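Side-chain contacts in FAD-linked sulfhydryl oxidase ERV1 (Arabidopsis thaliana, PDB 2HJ3), which catalyses FAD-dependent oxidation of thiols to disulfides with molecular oxygen, and supports import and folding of small cysteine-containing proteins in the mitochondrial intermembrane space: residues Arg15-Trp18 and Thr19-Thr23; Glu42-Thr45 and Ile46-Arg49; Thr87-Ser91 and Leu92-Val96. All blocks are in the same frame, centred on the assembly; numbering follows the deposited sequence.

Contact 1: Arg15-Trp18 and Thr19-Thr23; sequences RATW and TFLHT. With FAD (flavin-adenine dinucleotide), chain K.
W18 and H22, one helical turn apart, lie side by side and point the same way, with W18 CE3 3.5 Å from H22 NE2. Their planes are nearly parallel, 21° apart, but displaced along one another, with little of one ring above the other, and the two serve different parts of FAD. One face of the W18 indole carries the flavin methyl C8M, 3.3 Å above the plane. One face of the H22 imidazole lies under the adenine, with C2A over the ring centre. At the indole edge, NE1 donates to the ribityl O2' at 3.1 Å in a nearly straight bond (167°). The R15 guanidinium works through its edge as well: NH1 gives an in-plane hydrogen bond of 2.8 Å to phosphate O2P, reached by a bend at chi3 (-79°).

Backbone bonds from L21 N to T17 O and from H22 N to W18 O fix the spacing of this face. T19 OG1, turned back beside its own backbone N, gives its hydrogen to R15 O at 2.9 Å, which satisfies the hydroxyl within the helix; T19 N reaches the same oxygen from the opposite face of its plane. T17 CG2 packs on L21 CD1 at 3.6 Å and also meets C8M. H85 accompanies the pair, stacking on W18 and hydrogen-bonding H22 NE2. R15, T17, W18 and H22 form the FAD-binding face of helix 10-27 in the helical bundle of the ERV/ALR sulfhydryl oxidases.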
# COMPACT_ATOMS: atom_id res chain seq x y z
N ARG A 15 -6.47 -5.49 -7.30
CA ARG A 15 -7.31 -6.07 -6.25
C ARG A 15 -6.65 -6.06 -4.89
O ARG A 15 -7.30 -5.81 -3.88
CB ARG A 15 -7.71 -7.51 -6.60
CG ARG A 15 -8.86 -7.64 -7.59
CD ARG A 15 -9.30 -9.09 -7.73
NE ARG A 15 -8.41 -9.87 -8.59
CZ ARG A 15 -8.46 -9.88 -9.92
NH1 ARG A 15 -9.38 -9.15 -10.56
NH2 ARG A 15 -7.60 -10.61 -10.62
N ALA A 16 -5.35 -6.36 -4.87
CA ALA A 16 -4.60 -6.38 -3.63
C ALA A 16 -4.52 -4.96 -3.05
O ALA A 16 -4.81 -4.74 -1.88
CB ALA A 16 -3.20 -6.92 -3.90
N THR A 17 -4.14 -4.01 -3.89
CA THR A 17 -4.02 -2.63 -3.45
C THR A 17 -5.35 -2.04 -2.97
O THR A 17 -5.40 -1.40 -1.91
CB THR A 17 -3.43 -1.76 -4.57
OG1 THR A 17 -2.16 -2.30 -4.97
CG2 THR A 17 -3.22 -0.33 -4.07
N TRP A 18 -6.42 -2.24 -3.73
CA TRP A 18 -7.72 -1.71 -3.30
C TRP A 18 -8.08 -2.27 -1.92
O TRP A 18 -8.51 -1.52 -1.03
CB TRP A 18 -8.82 -2.04 -4.33
CG TRP A 18 -8.73 -1.22 -5.60
CD1 TRP A 18 -8.67 -1.70 -6.88
CD2 TRP A 18 -8.67 0.21 -5.71
NE1 TRP A 18 -8.58 -0.66 -7.78
CE2 TRP A 18 -8.58 0.53 -7.09
CE3 TRP A 18 -8.69 1.27 -4.78
CZ2 TRP A 18 -8.50 1.85 -7.56
CZ3 TRP A 18 -8.61 2.59 -5.25
CH2 TRP A 18 -8.51 2.86 -6.63
N THR A 19 -7.86 -3.57 -1.73
CA THR A 19 -8.15 -4.20 -0.44
C THR A 19 -7.38 -3.49 0.68
O THR A 19 -7.93 -3.17 1.74
CB THR A 19 -7.74 -5.69 -0.44
OG1 THR A 19 -8.56 -6.40 -1.37
CG2 THR A 19 -7.91 -6.30 0.95
N PHE A 20 -6.11 -3.24 0.42
CA PHE A 20 -5.25 -2.55 1.37
C PHE A 20 -5.76 -1.12 1.60
O PHE A 20 -5.96 -0.69 2.74
CB PHE A 20 -3.81 -2.55 0.84
CG PHE A 20 -2.91 -1.59 1.54
CD1 PHE A 20 -2.75 -1.65 2.91
CD2 PHE A 20 -2.25 -0.60 0.82
CE1 PHE A 20 -1.95 -0.72 3.58
CE2 PHE A 20 -1.44 0.33 1.48
CZ PHE A 20 -1.29 0.27 2.85
N LEU A 21 -5.97 -0.38 0.51
CA LEU A 21 -6.46 0.99 0.63
C LEU A 21 -7.83 1.11 1.30
O LEU A 21 -7.98 1.85 2.28
CB LEU A 21 -6.47 1.67 -0.75
CG LEU A 21 -5.04 1.91 -1.29
CD1 LEU A 21 -5.09 2.48 -2.72
CD2 LEU A 21 -4.31 2.86 -0.35
N HIS A 22 -8.83 0.39 0.81
CA HIS A 22 -10.15 0.48 1.43
C HIS A 22 -10.14 -0.05 2.87
O HIS A 22 -10.85 0.48 3.72
CB HIS A 22 -11.20 -0.26 0.60
CG HIS A 22 -11.46 0.37 -0.73
ND1 HIS A 22 -11.91 1.67 -0.86
CD2 HIS A 22 -11.29 -0.10 -1.99
CE1 HIS A 22 -12.00 1.97 -2.15
NE2 HIS A 22 -11.63 0.92 -2.85
N THR A 23 -9.35 -1.08 3.14
CA THR A 23 -9.31 -1.58 4.51
C THR A 23 -8.68 -0.51 5.38
O THR A 23 -9.08 -0.30 6.51
CB THR A 23 -8.47 -2.87 4.65
OG1 THR A 23 -9.05 -3.91 3.86
CG2 THR A 23 -8.43 -3.30 6.10
PA FAD K . -11.41 -3.85 -8.35
O1A FAD K . -11.71 -2.58 -9.07
O2A FAD K . -10.05 -4.46 -8.21
O5B FAD K . -12.06 -4.34 -7.01
C5B FAD K . -11.89 -4.56 -5.62
C4B FAD K . -13.24 -5.16 -5.29
O4B FAD K . -13.50 -4.15 -4.28
C3B FAD K . -14.58 -5.38 -6.04
O3B FAD K . -14.72 -6.69 -6.58
C2B FAD K . -15.58 -4.93 -5.07
O2B FAD K . -15.93 -5.83 -4.07
C1B FAD K . -14.86 -3.72 -4.46
N9A FAD K . -15.03 -2.38 -4.95
C8A FAD K . -15.31 -1.84 -6.23
N7A FAD K . -15.47 -0.56 -6.37
C5A FAD K . -15.27 -0.09 -5.08
C6A FAD K . -15.33 1.17 -4.46
N6A FAD K . -15.70 2.23 -5.21
N1A FAD K . -15.11 1.24 -3.09
C2A FAD K . -14.88 0.18 -2.27
N3A FAD K . -14.77 -1.07 -2.92
C4A FAD K . -15.01 -1.14 -4.32
N1 FAD K . -6.28 -0.70 -14.24
C2 FAD K . -6.23 -0.32 -15.57
O2 FAD K . -6.40 -1.12 -16.51
N3 FAD K . -6.00 1.04 -15.70
C4 FAD K . -5.84 1.94 -14.61
O4 FAD K . -5.53 3.11 -15.02
C4X FAD K . -5.92 1.50 -13.30
N5 FAD K . -5.65 2.30 -12.13
C5X FAD K . -5.56 1.85 -10.80
C6 FAD K . -5.19 2.73 -9.76
C7 FAD K . -5.06 2.21 -8.43
C7M FAD K . -4.58 3.20 -7.35
C8 FAD K . -5.33 0.84 -8.14
C8M FAD K . -5.33 0.11 -6.80
C9 FAD K . -5.68 -0.01 -9.19
C9A FAD K . -5.76 0.40 -10.55
N10 FAD K . -6.13 -0.30 -11.81
C10 FAD K . -6.13 0.10 -13.13
C1' FAD K . -6.68 -1.61 -11.66
C2' FAD K . -8.16 -1.78 -11.50
O2' FAD K . -8.73 -0.60 -10.85
C3' FAD K . -8.60 -3.14 -11.05
O3' FAD K . -8.16 -3.33 -9.72
C4' FAD K . -8.66 -4.42 -11.87
O4' FAD K . -9.15 -4.12 -13.20
C5' FAD K . -9.55 -5.49 -11.38
O5' FAD K . -10.95 -5.18 -11.29
P FAD K . -11.90 -6.01 -10.37
O1P FAD K . -13.02 -5.88 -11.31
O2P FAD K . -11.41 -7.32 -9.88
O3P FAD K . -12.19 -4.97 -9.17

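Contact 2: Glu42-Thr45 and Ile46-Arg49; sequences ELMT and ILSR. With SO4 (sulfate ion), chain G; SO4 (sulfate ion), chain E.
T45 and R49 run side by side along one flank of helix 34-50, and the methyl CG2 of T45 lies over one face of the R49 guanidinium, 3.6 Å above its plane and nearer its border than its middle. A small methyl can cover that flat face while the edge keeps its N-H groups for anions. Among the charged contacts, R49 NE donates to O1 of one sulfate (chain E) at 3.0 Å, and NH2 makes a weak bond to O1 of a second sulfate (chain G). Both ions probably come from the crystallisation liquor. R49 NH1 forms a salt bridge with D39 of the second subunit. E42 OE2 lies 4.6 Å from R49 NH1, opposite charges near each other without contact.

Backbone hydrogen bonds hold the turn, including I46 N to E42 O at 2.8 Å; the bond from R49 N to T45 O is weak.

The I46 side chain crosses that of E42 at about a right angle, a van der Waals contact of an aliphatic chain with a carboxylate oxygen: CG1 comes within 3.4 Å of OE2, because the glutamate chain bends back at chi2 (53°).

Apolar contacts make up the rest. On the buried side, M44 CE meets L47 CD1 at 4.2 Å, flexible and branched chains suited to an irregular interior. That side faces three helices: F60 of helix 54-66 touches M44, L47 and S48, W80 and L81 of helix 74-91 meet M44, and L24 and L21 of helix 10-27 meet L43 and L47.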
# COMPACT_ATOMS: atom_id res chain seq x y z
N GLU A 42 0.30 11.76 2.16
CA GLU A 42 1.61 11.44 1.61
C GLU A 42 1.57 10.08 0.92
O GLU A 42 2.19 9.87 -0.12
CB GLU A 42 2.66 11.45 2.72
CG GLU A 42 4.10 11.18 2.27
CD GLU A 42 4.57 12.09 1.12
OE1 GLU A 42 4.16 13.27 1.09
OE2 GLU A 42 5.36 11.63 0.27
N LEU A 43 0.81 9.15 1.51
CA LEU A 43 0.66 7.81 0.95
C LEU A 43 0.06 7.88 -0.45
O LEU A 43 0.53 7.20 -1.37
CB LEU A 43 -0.23 6.96 1.86
CG LEU A 43 -0.68 5.61 1.31
CD1 LEU A 43 0.53 4.73 1.03
CD2 LEU A 43 -1.61 4.94 2.30
N MET A 44 -0.96 8.70 -0.63
CA MET A 44 -1.59 8.83 -1.94
C MET A 44 -0.63 9.44 -2.96
O MET A 44 -0.58 9.02 -4.11
CB MET A 44 -2.86 9.67 -1.87
CG MET A 44 -3.91 9.18 -0.89
SD MET A 44 -4.13 7.40 -0.88
CE MET A 44 -4.89 7.16 -2.37
N THR A 45 0.13 10.44 -2.52
CA THR A 45 1.11 11.09 -3.40
C THR A 45 2.15 10.07 -3.83
O THR A 45 2.51 9.99 -5.00
CB THR A 45 1.83 12.24 -2.68
OG1 THR A 45 0.88 13.23 -2.29
CG2 THR A 45 2.88 12.86 -3.60
N ILE A 46 2.65 9.31 -2.86
CA ILE A 46 3.64 8.29 -3.16
C ILE A 46 3.07 7.31 -4.18
O ILE A 46 3.73 6.99 -5.17
CB ILE A 46 4.08 7.55 -1.87
CG1 ILE A 46 4.84 8.53 -0.96
CG2 ILE A 46 4.95 6.34 -2.22
CD1 ILE A 46 5.31 7.94 0.34
N LEU A 47 1.84 6.85 -3.96
CA LEU A 47 1.21 5.93 -4.92
C LEU A 47 1.08 6.55 -6.31
O LEU A 47 1.24 5.85 -7.31
CB LEU A 47 -0.19 5.53 -4.45
CG LEU A 47 -0.33 4.49 -3.34
CD1 LEU A 47 -1.79 4.33 -2.98
CD2 LEU A 47 0.25 3.16 -3.79
N SER A 48 0.80 7.84 -6.37
CA SER A 48 0.65 8.50 -7.67
C SER A 48 1.94 8.43 -8.49
O SER A 48 1.90 8.54 -9.72
CB SER A 48 0.22 9.96 -7.49
OG SER A 48 1.25 10.75 -6.92
N ARG A 49 3.08 8.26 -7.83
CA ARG A 49 4.36 8.15 -8.53
C ARG A 49 4.85 6.71 -8.62
O ARG A 49 5.38 6.29 -9.65
CB ARG A 49 5.46 8.93 -7.81
CG ARG A 49 5.27 10.41 -7.70
CD ARG A 49 6.20 10.91 -6.62
NE ARG A 49 5.99 12.30 -6.30
CZ ARG A 49 6.24 12.84 -5.12
NH1 ARG A 49 6.71 12.09 -4.13
NH2 ARG A 49 6.01 14.13 -4.92
S SO4 G . 5.61 15.70 -1.59
O1 SO4 G . 6.84 16.07 -2.32
O2 SO4 G . 4.43 15.94 -2.46
O3 SO4 G . 5.67 14.27 -1.21
O4 SO4 G . 5.47 16.54 -0.38
S SO4 E . 4.35 14.86 -8.62
O1 SO4 E . 5.75 14.51 -8.30
O2 SO4 E . 4.23 15.06 -10.08
O3 SO4 E . 3.46 13.76 -8.19
O4 SO4 E . 3.98 16.10 -7.91

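Contact 3: Thr87-Ser91 and Leu92-Val96; sequences TVNRS and LGKLV. With FAD (flavin-adenine dinucleotide), chain K; SO4 (sulfate ion), chain D; SO4 (sulfate ion), chain F.
K94 and N89, whose side chains cross at about a right angle, both reach FAD, one at the diphosphate and the other at the adenine. The ammonium NZ of K94 hydrogen-bonds to phosphate O1P at 2.5 Å and also to O1 of a sulfate (chain D) at 3.0 Å. A long, flexible lysine fits this place: its chain runs out extended and turns only at chi4 (-64°), which carries NZ to the phosphate. Its positive charge probably helps offset that of the two anions. The same sulfate takes a nearly straight hydrogen bond from L95 N. N89 ND2 donates to adenine N7A at 3.2 Å, an acceptor that a carboxamide N-H can match, and has a weak second bond to N86. R90 NH2 holds another sulfate (chain F) through O2 at 2.6 Å. Both sulfates probably come from the crystallisation liquor, so their bonds to K94, L95 and R90 need not reflect function.

The backbone ends the helix in a Schellman motif. K94 N bonds to N89 O, and G93 N bonds to R90 O from above the carbonyl plane. G93 is the C-prime residue, and its positive phi (67°) favours glycine. S91 OG, returning to T87 O at 3.0 Å, joins S91 N on that carbonyl from the opposite face of its plane.

Packing follows further out. V88 CG1 meets L92 CD1 at 4.1 Å, and these branched apolar chains lie against the cofactor: V88 beside the ribityl chain and flavin, L92 near the pyrimidine end of the isoalloxazine. V96 CG2 rests 3.5 Å from R90 NH1, its chain oblique to the arginine. The turn thus closes helix 74-91 and starts the loop toward helix 102-105, while T87 and V88 pack on I63 of helix 54-66.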
# COMPACT_ATOMS: atom_id res chain seq x y z
N THR A 87 -13.89 6.30 -10.48
CA THR A 87 -13.40 6.94 -11.69
C THR A 87 -12.64 5.91 -12.51
O THR A 87 -12.72 5.89 -13.73
CB THR A 87 -12.48 8.11 -11.34
OG1 THR A 87 -13.22 9.08 -10.58
CG2 THR A 87 -11.94 8.76 -12.60
N VAL A 88 -11.89 5.04 -11.83
CA VAL A 88 -11.15 4.00 -12.52
C VAL A 88 -12.16 2.98 -13.07
O VAL A 88 -12.08 2.61 -14.24
CB VAL A 88 -10.15 3.29 -11.58
CG1 VAL A 88 -9.43 2.17 -12.33
CG2 VAL A 88 -9.12 4.30 -11.06
N ASN A 89 -13.12 2.57 -12.24
CA ASN A 89 -14.14 1.62 -12.69
C ASN A 89 -14.83 2.12 -13.96
O ASN A 89 -14.97 1.38 -14.93
CB ASN A 89 -15.21 1.41 -11.61
CG ASN A 89 -14.72 0.58 -10.43
OD1 ASN A 89 -13.82 -0.25 -10.57
ND2 ASN A 89 -15.32 0.80 -9.27
N ARG A 90 -15.27 3.38 -13.93
CA ARG A 90 -15.95 3.98 -15.08
C ARG A 90 -15.07 3.97 -16.32
O ARG A 90 -15.52 3.60 -17.40
CB ARG A 90 -16.35 5.42 -14.76
CG ARG A 90 -17.41 5.99 -15.69
CD ARG A 90 -17.57 7.48 -15.49
NE ARG A 90 -17.52 7.85 -14.08
CZ ARG A 90 -18.41 7.47 -13.17
NH1 ARG A 90 -19.44 6.71 -13.52
NH2 ARG A 90 -18.25 7.84 -11.91
N SER A 91 -13.81 4.37 -16.17
CA SER A 91 -12.91 4.41 -17.32
C SER A 91 -12.71 3.04 -17.94
O SER A 91 -12.42 2.92 -19.13
CB SER A 91 -11.56 5.01 -16.92
OG SER A 91 -11.72 6.37 -16.53
N LEU A 92 -12.90 1.99 -17.14
CA LEU A 92 -12.72 0.62 -17.60
C LEU A 92 -14.02 -0.09 -17.95
O LEU A 92 -14.02 -1.29 -18.23
CB LEU A 92 -12.00 -0.19 -16.52
CG LEU A 92 -10.55 0.16 -16.24
CD1 LEU A 92 -10.01 -0.74 -15.13
CD2 LEU A 92 -9.74 0.00 -17.52
N GLY A 93 -15.14 0.64 -17.92
CA GLY A 93 -16.42 0.03 -18.24
C GLY A 93 -16.84 -1.01 -17.22
O GLY A 93 -17.41 -2.05 -17.57
N LYS A 94 -16.57 -0.74 -15.95
CA LYS A 94 -16.93 -1.65 -14.87
C LYS A 94 -18.05 -1.01 -14.04
O LYS A 94 -18.29 0.19 -14.14
CB LYS A 94 -15.73 -1.92 -13.96
CG LYS A 94 -14.65 -2.80 -14.55
CD LYS A 94 -13.50 -2.94 -13.56
CE LYS A 94 -12.60 -4.11 -13.88
NZ LYS A 94 -13.32 -5.42 -13.78
N LEU A 95 -18.72 -1.82 -13.23
CA LEU A 95 -19.79 -1.31 -12.38
C LEU A 95 -19.25 -0.22 -11.46
O LEU A 95 -18.07 -0.23 -11.10
CB LEU A 95 -20.37 -2.46 -11.54
CG LEU A 95 -21.22 -3.51 -12.27
CD1 LEU A 95 -21.31 -4.77 -11.43
CD2 LEU A 95 -22.61 -2.94 -12.54
N VAL A 96 -20.11 0.73 -11.09
CA VAL A 96 -19.75 1.83 -10.20
C VAL A 96 -20.42 1.54 -8.86
O VAL A 96 -21.64 1.37 -8.78
CB VAL A 96 -20.22 3.19 -10.77
CG1 VAL A 96 -20.17 4.27 -9.70
CG2 VAL A 96 -19.32 3.58 -11.94
PA FAD K . -11.41 -3.85 -8.35
O1A FAD K . -11.71 -2.58 -9.07
O2A FAD K . -10.05 -4.46 -8.21
O5B FAD K . -12.06 -4.34 -7.01
C5B FAD K . -11.89 -4.56 -5.62
C4B FAD K . -13.24 -5.16 -5.29
O4B FAD K . -13.50 -4.15 -4.28
C3B FAD K . -14.58 -5.38 -6.04
O3B FAD K . -14.72 -6.69 -6.58
C2B FAD K . -15.58 -4.93 -5.07
O2B FAD K . -15.93 -5.83 -4.07
C1B FAD K . -14.86 -3.72 -4.46
N9A FAD K . -15.03 -2.38 -4.95
C8A FAD K . -15.31 -1.84 -6.23
N7A FAD K . -15.47 -0.56 -6.37
C5A FAD K . -15.27 -0.09 -5.08
C6A FAD K . -15.33 1.17 -4.46
N6A FAD K . -15.70 2.23 -5.21
N1A FAD K . -15.11 1.24 -3.09
C2A FAD K . -14.88 0.18 -2.27
N3A FAD K . -14.77 -1.07 -2.92
C4A FAD K . -15.01 -1.14 -4.32
N1 FAD K . -6.28 -0.70 -14.24
C2 FAD K . -6.23 -0.32 -15.57
O2 FAD K . -6.40 -1.12 -16.51
N3 FAD K . -6.00 1.04 -15.70
C4 FAD K . -5.84 1.94 -14.61
O4 FAD K . -5.53 3.11 -15.02
C4X FAD K . -5.92 1.50 -13.30
N5 FAD K . -5.65 2.30 -12.13
C5X FAD K . -5.56 1.85 -10.80
C6 FAD K . -5.19 2.73 -9.76
C7 FAD K . -5.06 2.21 -8.43
C7M FAD K . -4.58 3.20 -7.35
C8 FAD K . -5.33 0.84 -8.14
C8M FAD K . -5.33 0.11 -6.80
C9 FAD K . -5.68 -0.01 -9.19
C9A FAD K . -5.76 0.40 -10.55
N10 FAD K . -6.13 -0.30 -11.81
C10 FAD K . -6.13 0.10 -13.13
C1' FAD K . -6.68 -1.61 -11.66
C2' FAD K . -8.16 -1.78 -11.50
O2' FAD K . -8.73 -0.60 -10.85
C3' FAD K . -8.60 -3.14 -11.05
O3' FAD K . -8.16 -3.33 -9.72
C4' FAD K . -8.66 -4.42 -11.87
O4' FAD K . -9.15 -4.12 -13.20
C5' FAD K . -9.55 -5.49 -11.38
O5' FAD K . -10.95 -5.18 -11.29
P FAD K . -11.90 -6.01 -10.37
O1P FAD K . -13.02 -5.88 -11.31
O2P FAD K . -11.41 -7.32 -9.88
O3P FAD K . -12.19 -4.97 -9.17
S SO4 D . -17.27 -5.55 -12.97
O1 SO4 D . -16.29 -5.90 -14.02
O2 SO4 D . -18.16 -4.47 -13.45
O3 SO4 D . -18.08 -6.73 -12.62
O4 SO4 D . -16.55 -5.08 -11.76
S SO4 F . -19.18 8.20 -8.05
O1 SO4 F . -19.24 9.67 -8.15
O2 SO4 F . -19.07 7.63 -9.40
O3 SO4 F . -18.01 7.81 -7.24
O4 SO4 F . -20.41 7.70 -7.40

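The three contacts follow one another along the chain, on helix 10-27, on helix 34-50 and at the end of helix 74-91 with its following loop. Contacts 1 and 2, with centres 14 Å apart, meet where L21 CD1 packs on L47 CD1 at 3.8 Å, and both also touch the second subunit, so this part of the bundle joins the core to the homodimer interface. Contacts 1 and 3, with centres 16 Å apart, do not touch, their nearest atoms being about 4 Å apart; FAD bridges them, held by both. Contact 2 lies 21 Å from contact 3, centre to centre. One bundle thereby combines cofactor binding with dimer packing.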